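Local coordinates for amine Dehydrogenase (Pseudomonas putida, PDB 1JMX), which probably transfers electrons through its two bound heme c groups as the haem-carrying alpha subunit of a quinohemoprotein amine dehydrogenase, at residues K62-A65 and D66-L70; E169-K172 and A173-K176; K436-A439 and D440-V444. One frame throughout, in Å; residues are numbered along the deposited sequence.

Contact 1. Residues K62-A65 and D66-L70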
loop_
_atom_site.group_PDB
_atom_site.type_symbol
_atom_site.label_atom_id
_atom_site.label_comp_id
_atom_site.label_asym_id
_atom_site.label_seq_id
_atom_site.Cartn_x
_atom_site.Cartn_y
_atom_site.Cartn_z
ATOM N N LYS A 62 3.569 27.274 -1.517
ATOM C CA LYS A 62 3.665 28.300 -0.481
ATOM C C LYS A 62 2.408 29.162 -0.509
ATOM O O LYS A 62 1.762 29.375 0.520
ATOM C CB LYS A 62 4.908 29.169 -0.708
ATOM C CG LYS A 62 5.082 30.329 0.282
ATOM C CD LYS A 62 5.567 29.844 1.638
ATOM C CE LYS A 62 5.845 30.995 2.596
ATOM N NZ LYS A 62 4.635 31.505 3.294
ATOM N N TYR A 63 2.040 29.600 -1.709
ATOM C CA TYR A 63 0.865 30.440 -1.906
ATOM C C TYR A 63 -0.421 29.760 -1.449
ATOM O O TYR A 63 -1.211 30.335 -0.703
ATOM C CB TYR A 63 0.743 30.850 -3.385
ATOM C CG TYR A 63 -0.476 31.695 -3.675
ATOM C CD1 TYR A 63 -1.607 31.147 -4.290
ATOM C CD2 TYR A 63 -0.524 33.037 -3.285
ATOM C CE1 TYR A 63 -2.757 31.913 -4.501
ATOM C CE2 TYR A 63 -1.671 33.813 -3.493
ATOM C CZ TYR A 63 -2.783 33.245 -4.096
ATOM O OH TYR A 63 -3.920 34.006 -4.271
ATOM N N LEU A 64 -0.622 28.526 -1.883
ATOM C CA LEU A 64 -1.833 27.793 -1.529
ATOM C C LEU A 64 -1.871 27.326 -0.074
ATOM O O LEU A 64 -2.925 27.322 0.545
ATOM C CB LEU A 64 -2.020 26.628 -2.493
ATOM C CG LEU A 64 -2.195 27.102 -3.936
ATOM C CD1 LEU A 64 -1.999 25.954 -4.899
ATOM C CD2 LEU A 64 -3.563 27.749 -4.097
ATOM N N ALA A 65 -0.711 26.992 0.480
ATOM C CA ALA A 65 -0.614 26.534 1.860
ATOM C C ALA A 65 -0.964 27.647 2.852
ATOM O O ALA A 65 -1.512 27.388 3.916
ATOM C CB ALA A 65 0.780 25.986 2.133
ATOM N N ASP A 66 -0.637 28.884 2.496
ATOM C CA ASP A 66 -0.932 30.037 3.339
ATOM C C ASP A 66 -2.387 30.453 3.184
ATOM O O ASP A 66 -3.078 30.662 4.171
ATOM C CB ASP A 66 -0.035 31.220 2.972
ATOM C CG ASP A 66 1.379 31.084 3.498
ATOM O OD1 ASP A 66 1.860 29.961 3.768
ATOM O OD2 ASP A 66 2.030 32.131 3.633
ATOM N N LYS A 67 -2.845 30.572 1.938
ATOM C CA LYS A 67 -4.226 30.968 1.640
ATOM C C LYS A 67 -5.262 29.946 2.106
ATOM O O LYS A 67 -6.270 30.295 2.735
ATOM C CB LYS A 67 -4.396 31.195 0.132
ATOM C CG LYS A 67 -4.624 32.645 -0.269
ATOM C CD LYS A 67 -3.487 33.545 0.241
ATOM C CE LYS A 67 -2.104 33.034 -0.199
ATOM N NZ LYS A 67 -0.917 33.706 0.447
ATOM N N GLN A 68 -5.013 28.682 1.776
ATOM C CA GLN A 68 -5.920 27.599 2.126
ATOM C C GLN A 68 -5.243 26.482 2.907
ATOM O O GLN A 68 -4.992 25.394 2.391
ATOM C CB GLN A 68 -6.568 27.058 0.857
ATOM C CG GLN A 68 -7.469 28.069 0.164
ATOM C CD GLN A 68 -7.425 27.937 -1.337
ATOM O OE1 GLN A 68 -7.384 28.936 -2.056
ATOM N NE2 GLN A 68 -7.410 26.707 -1.823
ATOM N N GLY A 69 -4.950 26.770 4.166
ATOM C CA GLY A 69 -4.317 25.789 5.022
ATOM C C GLY A 69 -5.264 25.358 6.121
ATOM O O GLY A 69 -6.458 25.653 6.081
ATOM N N LEU A 70 -4.733 24.634 7.095
ATOM C CA LEU A 70 -5.539 24.165 8.209
ATOM C C LEU A 70 -5.110 24.885 9.481
ATOM O O LEU A 70 -3.950 25.250 9.636
ATOM C CB LEU A 70 -5.348 22.659 8.419
ATOM C CG LEU A 70 -5.564 21.664 7.283
ATOM C CD1 LEU A 70 -5.430 20.257 7.835
ATOM C CD2 LEU A 70 -6.929 21.847 6.672
#

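Contact 2. Residues E169-K172 and A173-K176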
loop_
_atom_site.group_PDB
_atom_site.type_symbol
_atom_site.label_atom_id
_atom_site.label_comp_id
_atom_site.label_asym_id
_atom_site.label_seq_id
_atom_site.Cartn_x
_atom_site.Cartn_y
_atom_site.Cartn_z
ATOM N N GLU A 169 -10.739 31.934 12.877
ATOM C CA GLU A 169 -10.011 32.536 13.987
ATOM C C GLU A 169 -8.511 32.402 13.849
ATOM O O GLU A 169 -7.754 33.128 14.499
ATOM C CB GLU A 169 -10.491 31.954 15.310
ATOM C CG GLU A 169 -11.825 32.545 15.736
ATOM C CD GLU A 169 -12.439 31.858 16.940
ATOM O OE1 GLU A 169 -13.617 31.427 16.836
ATOM O OE2 GLU A 169 -11.758 31.769 17.994
ATOM N N TRP A 170 -8.078 31.458 13.022
ATOM C CA TRP A 170 -6.663 31.282 12.790
ATOM C C TRP A 170 -6.175 32.325 11.777
ATOM O O TRP A 170 -5.085 32.869 11.923
ATOM C CB TRP A 170 -6.347 29.875 12.292
ATOM C CG TRP A 170 -4.899 29.729 12.040
ATOM C CD1 TRP A 170 -4.289 29.591 10.835
ATOM C CD2 TRP A 170 -3.856 29.805 13.016
ATOM N NE1 TRP A 170 -2.930 29.583 10.995
ATOM C CE2 TRP A 170 -2.634 29.713 12.325
ATOM C CE3 TRP A 170 -3.837 29.947 14.410
ATOM C CZ2 TRP A 170 -1.399 29.758 12.976
ATOM C CZ3 TRP A 170 -2.609 29.991 15.061
ATOM C CH2 TRP A 170 -1.405 29.897 14.342
ATOM N N GLN A 171 -6.990 32.598 10.758
ATOM C CA GLN A 171 -6.643 33.580 9.736
ATOM C C GLN A 171 -6.424 34.974 10.329
ATOM O O GLN A 171 -5.710 35.795 9.753
ATOM C CB GLN A 171 -7.740 33.661 8.671
ATOM C CG GLN A 171 -7.838 32.441 7.785
ATOM C CD GLN A 171 -8.842 32.624 6.660
ATOM O OE1 GLN A 171 -8.490 33.080 5.561
ATOM N NE2 GLN A 171 -10.105 32.278 6.929
ATOM N N LYS A 172 -7.075 35.249 11.456
ATOM C CA LYS A 172 -6.935 36.540 12.120
ATOM C C LYS A 172 -5.820 36.540 13.166
ATOM O O LYS A 172 -5.064 37.511 13.266
ATOM C CB LYS A 172 -8.258 36.965 12.767
ATOM C CG LYS A 172 -9.367 37.342 11.774
ATOM C CD LYS A 172 -9.283 38.798 11.272
ATOM C CE LYS A 172 -8.062 39.079 10.383
ATOM N NZ LYS A 172 -6.969 39.842 11.095
ATOM N N ALA A 173 -5.697 35.441 13.910
ATOM C CA ALA A 173 -4.685 35.329 14.955
ATOM C C ALA A 173 -3.350 34.750 14.506
ATOM O O ALA A 173 -2.467 34.557 15.332
ATOM C CB ALA A 173 -5.237 34.523 16.133
ATOM N N ARG A 174 -3.189 34.492 13.212
ATOM C CA ARG A 174 -1.953 33.922 12.661
ATOM C C ARG A 174 -0.735 34.835 12.818
ATOM O O ARG A 174 -0.686 35.921 12.231
ATOM C CB ARG A 174 -2.153 33.621 11.177
ATOM C CG ARG A 174 -0.948 33.044 10.478
ATOM C CD ARG A 174 -1.147 33.073 8.972
ATOM N NE ARG A 174 -2.494 32.635 8.627
ATOM C CZ ARG A 174 -2.961 32.521 7.389
ATOM N NH1 ARG A 174 -2.200 32.815 6.341
ATOM N NH2 ARG A 174 -4.193 32.070 7.206
ATOM N N PRO A 175 0.294 34.382 13.564
ATOM C CA PRO A 175 1.512 35.179 13.780
ATOM C C PRO A 175 2.406 35.279 12.542
ATOM O O PRO A 175 2.313 34.460 11.624
ATOM C CB PRO A 175 2.219 34.413 14.897
ATOM C CG PRO A 175 1.866 32.987 14.574
ATOM C CD PRO A 175 0.382 33.092 14.275
ATOM N N LYS A 176 3.287 36.273 12.528
ATOM C CA LYS A 176 4.207 36.448 11.402
ATOM C C LYS A 176 5.484 35.649 11.662
ATOM O O LYS A 176 5.671 35.101 12.752
ATOM C CB LYS A 176 4.508 37.942 11.177
ATOM C CG LYS A 176 5.461 38.243 10.010
ATOM C CD LYS A 176 5.539 39.736 9.670
ATOM C CE LYS A 176 5.790 40.597 10.901
ATOM N NZ LYS A 176 6.282 41.960 10.554
#

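Contact 3. Residues K436-A439 and D440-V444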
loop_
_atom_site.group_PDB
_atom_site.type_symbol
_atom_site.label_atom_id
_atom_site.label_comp_id
_atom_site.label_asym_id
_atom_site.label_seq_id
_atom_site.Cartn_x
_atom_site.Cartn_y
_atom_site.Cartn_z
ATOM N N LYS A 436 19.842 -8.585 9.772
ATOM C CA LYS A 436 20.654 -8.716 10.971
ATOM C C LYS A 436 20.318 -7.720 12.067
ATOM O O LYS A 436 20.217 -6.516 11.829
ATOM C CB LYS A 436 22.149 -8.643 10.626
ATOM C CG LYS A 436 22.588 -7.348 9.955
ATOM C CD LYS A 436 24.049 -7.410 9.474
ATOM C CE LYS A 436 24.504 -6.093 8.837
ATOM N NZ LYS A 436 23.664 -5.727 7.653
ATOM N N MET A 437 20.074 -8.256 13.258
ATOM C CA MET A 437 19.781 -7.444 14.426
ATOM C C MET A 437 21.132 -7.079 15.027
ATOM O O MET A 437 21.972 -7.946 15.289
ATOM C CB MET A 437 18.957 -8.232 15.448
ATOM C CG MET A 437 18.661 -7.473 16.726
ATOM S SD MET A 437 17.644 -6.019 16.436
ATOM C CE MET A 437 16.024 -6.682 16.756
ATOM N N GLN A 438 21.359 -5.786 15.184
ATOM C CA GLN A 438 22.601 -5.307 15.749
ATOM C C GLN A 438 22.430 -5.118 17.250
ATOM O O GLN A 438 21.309 -4.977 17.743
ATOM C CB GLN A 438 22.990 -3.992 15.085
ATOM C CG GLN A 438 23.051 -4.088 13.581
ATOM C CD GLN A 438 23.337 -2.762 12.925
ATOM O OE1 GLN A 438 23.099 -1.697 13.506
ATOM N NE2 GLN A 438 23.853 -2.810 11.697
ATOM N N ALA A 439 23.554 -5.095 17.963
ATOM C CA ALA A 439 23.566 -4.929 19.412
ATOM C C ALA A 439 22.818 -3.689 19.900
ATOM O O ALA A 439 22.159 -3.732 20.943
ATOM C CB ALA A 439 25.004 -4.902 19.917
ATOM N N ASP A 440 22.921 -2.598 19.143
ATOM C CA ASP A 440 22.272 -1.335 19.487
ATOM C C ASP A 440 20.748 -1.282 19.343
ATOM O O ASP A 440 20.130 -0.288 19.728
ATOM C CB ASP A 440 22.935 -0.163 18.749
ATOM C CG ASP A 440 23.005 -0.357 17.236
ATOM O OD1 ASP A 440 22.748 -1.468 16.729
ATOM O OD2 ASP A 440 23.348 0.624 16.539
ATOM N N GLY A 441 20.145 -2.365 18.848
ATOM C CA GLY A 441 18.700 -2.413 18.687
ATOM C C GLY A 441 18.210 -1.976 17.316
ATOM O O GLY A 441 17.035 -1.667 17.138
ATOM N N VAL A 442 19.127 -1.924 16.358
ATOM C CA VAL A 442 18.809 -1.540 14.994
ATOM C C VAL A 442 18.841 -2.790 14.133
ATOM O O VAL A 442 19.856 -3.490 14.090
ATOM C CB VAL A 442 19.844 -0.530 14.439
ATOM C CG1 VAL A 442 19.665 -0.341 12.950
ATOM C CG2 VAL A 442 19.702 0.794 15.134
ATOM N N PHE A 443 17.711 -3.101 13.503
ATOM C CA PHE A 443 17.618 -4.251 12.614
ATOM C C PHE A 443 17.781 -3.793 11.163
ATOM O O PHE A 443 17.027 -2.951 10.681
ATOM C CB PHE A 443 16.275 -4.969 12.773
ATOM C CG PHE A 443 16.169 -6.229 11.958
ATOM C CD1 PHE A 443 16.604 -7.445 12.474
ATOM C CD2 PHE A 443 15.647 -6.200 10.668
ATOM C CE1 PHE A 443 16.522 -8.618 11.717
ATOM C CE2 PHE A 443 15.562 -7.366 9.905
ATOM C CZ PHE A 443 16.001 -8.578 10.433
ATOM N N VAL A 444 18.786 -4.337 10.486
ATOM C CA VAL A 444 19.064 -4.009 9.088
ATOM C C VAL A 444 18.560 -5.164 8.221
ATOM O O VAL A 444 19.143 -6.250 8.223
ATOM C CB VAL A 444 20.594 -3.794 8.852
ATOM C CG1 VAL A 444 20.890 -3.595 7.373
ATOM C CG2 VAL A 444 21.094 -2.595 9.662
HETATM O O HOH W 1 21.348 -7.474 6.705
#

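Contact 1. Residues K62-A65 and D66-L70
Lys62 and Asp66 supply the charged part of this contact, one turn apart at the C-terminal end of helix 54-67. Lys62 NZ lies 2.7 Å from Asp66 OD2, a salt bridge reached because the lysine chain bends at chi2 (75°) and again at chi4, curling toward the carboxylate. Asp208 is a second acidic partner of the ammonium, and Asp66 OD1 accepts from the backbone N of Asn234, next to barrel strand 223-233.

Lys67 CE is modelled 3.8 Å from the centroid of the Tyr63 ring, over one face toward the CD2 and CE2 rim, as a CH-pi contact, though the place of that carbon is doubtful because it crowds a backbone oxygen.

Backbone bonds finish the helix. Asp66 N reaches Lys62 O at 3.1 Å and Gln68 N reaches Leu64 O at 2.8 Å, after which the chain leaves helical geometry and Gly69 CA makes a C-H...O contact of 3.4 Å with Ala65 O. The side chain of Leu64 comes within about 4 Å (nearest atoms) of a bound heme c, and Gln68 NE2 bonds to Ile27 O. With a lysine and a backbone N-H both supporting its carboxylate, Asp66 is likely to stay ionised.

Contact 2. Residues E169-K172 and A173-K176
The indole of Trp170 lies against the backbone and inner side chain of Arg174, and this is where the contact is close. Arg174 CA stands over one face of the six-membered ring, 4.2 Å from its centroid and only 12° off the ring normal, as a CH-pi contact. Arg174 CB and CG follow across the indole, CG ending 4.0 Å from Trp170 NE1. Farther out the guanidinium plane is inclined 22° to the ring, with Arg174 NE 3.9 Å from Trp170 NE1. At the other end of the indole, Pro175 CD approaches Trp170 CH2 obliquely at 3.7 Å. Trp170 can do all this because its CG is anti to N (chi1 179°), which swings the ring forward along the helix to meet Arg174 and Pro175.

The helix ends here: this is the C terminus of helix 165-173, where the chain turns into the loop leading to strand 182-190 of the eight-stranded antiparallel barrel. Ala173 N still bonds back to Glu169 O at 3.2 Å; Arg174 leaves helical geometry, and Pro175 has no N-H to continue the pattern. The indole also meets the rest of the protein: NE1 donates to Asn234 O, and the ring of Tyr236 is nearly perpendicular to it, while Arg174 NH1 has a weak hydrogen bond to Asp66 O. A serine in place of Trp170 would probably leave Arg174 and Pro175 without the surface they rest on and Asn234 O without its indole donor.

The outer side is looser. Gln171 comes nearest the guanidinium with CG, 3.7 Å from Arg174 NH2. Lys172 bends at three successive torsions on the exposed flank of the helix, and Glu169 is likewise exposed, its side chain nowhere nearer than 5.9 Å to residues 173-176.

Contact 3. Residues K436-A439 and D440-V444
Lys436 and Val444 face each other as the antiparallel hydrogen-bonded pair of a hairpin, Lys436 N to Val444 O and Val444 N to Lys436 O both measuring 2.9 Å. Their side chains run alongside each other, Lys436 NZ ending 3.5 Å from Val444 CG1, and a water joins that ammonium to Val444 O.

Met437 pairs with Phe443 at a non-hydrogen-bonded site. Its CB packs on Phe443 CD1 at 3.9 Å; with CG anti to the backbone N (chi1 177°) and a bend at chi2 (64°), Met437 SD comes 4.0 Å from Phe443 CB. Both side chains turn to the face where strands 406-420 and 462-470 cover them, the packed face of a domain assigned to the E-set clan, Phe443 buried and Met437 partly so.

Gln438 N bonds to Val442 O at 3.0 Å, and its CG lies against the same oxygen at 3.3 Å. From Gln438 the chain passes through Ala439 in a type I turn closed by Gly441 N to Gln438 O, 3.1 Å. Gly441, at phi 93°, completes a G1 beta bulge, a conformation that favours glycine. Val442 N is buried with no partner in the model, which probably carries some desolvation cost.

From the N terminus the three contacts come in series, none enclosing or crossing another, and each closes only a local turn. Contact 1 finishes helix 54-67 in the haem-binding region. Contact 2 ends helix 165-173, just before the chain enters the barrel at strand 182-190. Though a hundred residues apart in sequence, these two have centres about 13 Å apart and touch through the weak bond of Arg174 NH1 to Asp66 O; both also meet Asn234 and Tyr236, in the turn between barrel strands 223-233 and 237-244. Contact 3 closes the hairpin of strands 435-437 and 442-445 in the last domain, across the chain's centre, its own centre about 42 Å from that of contact 1.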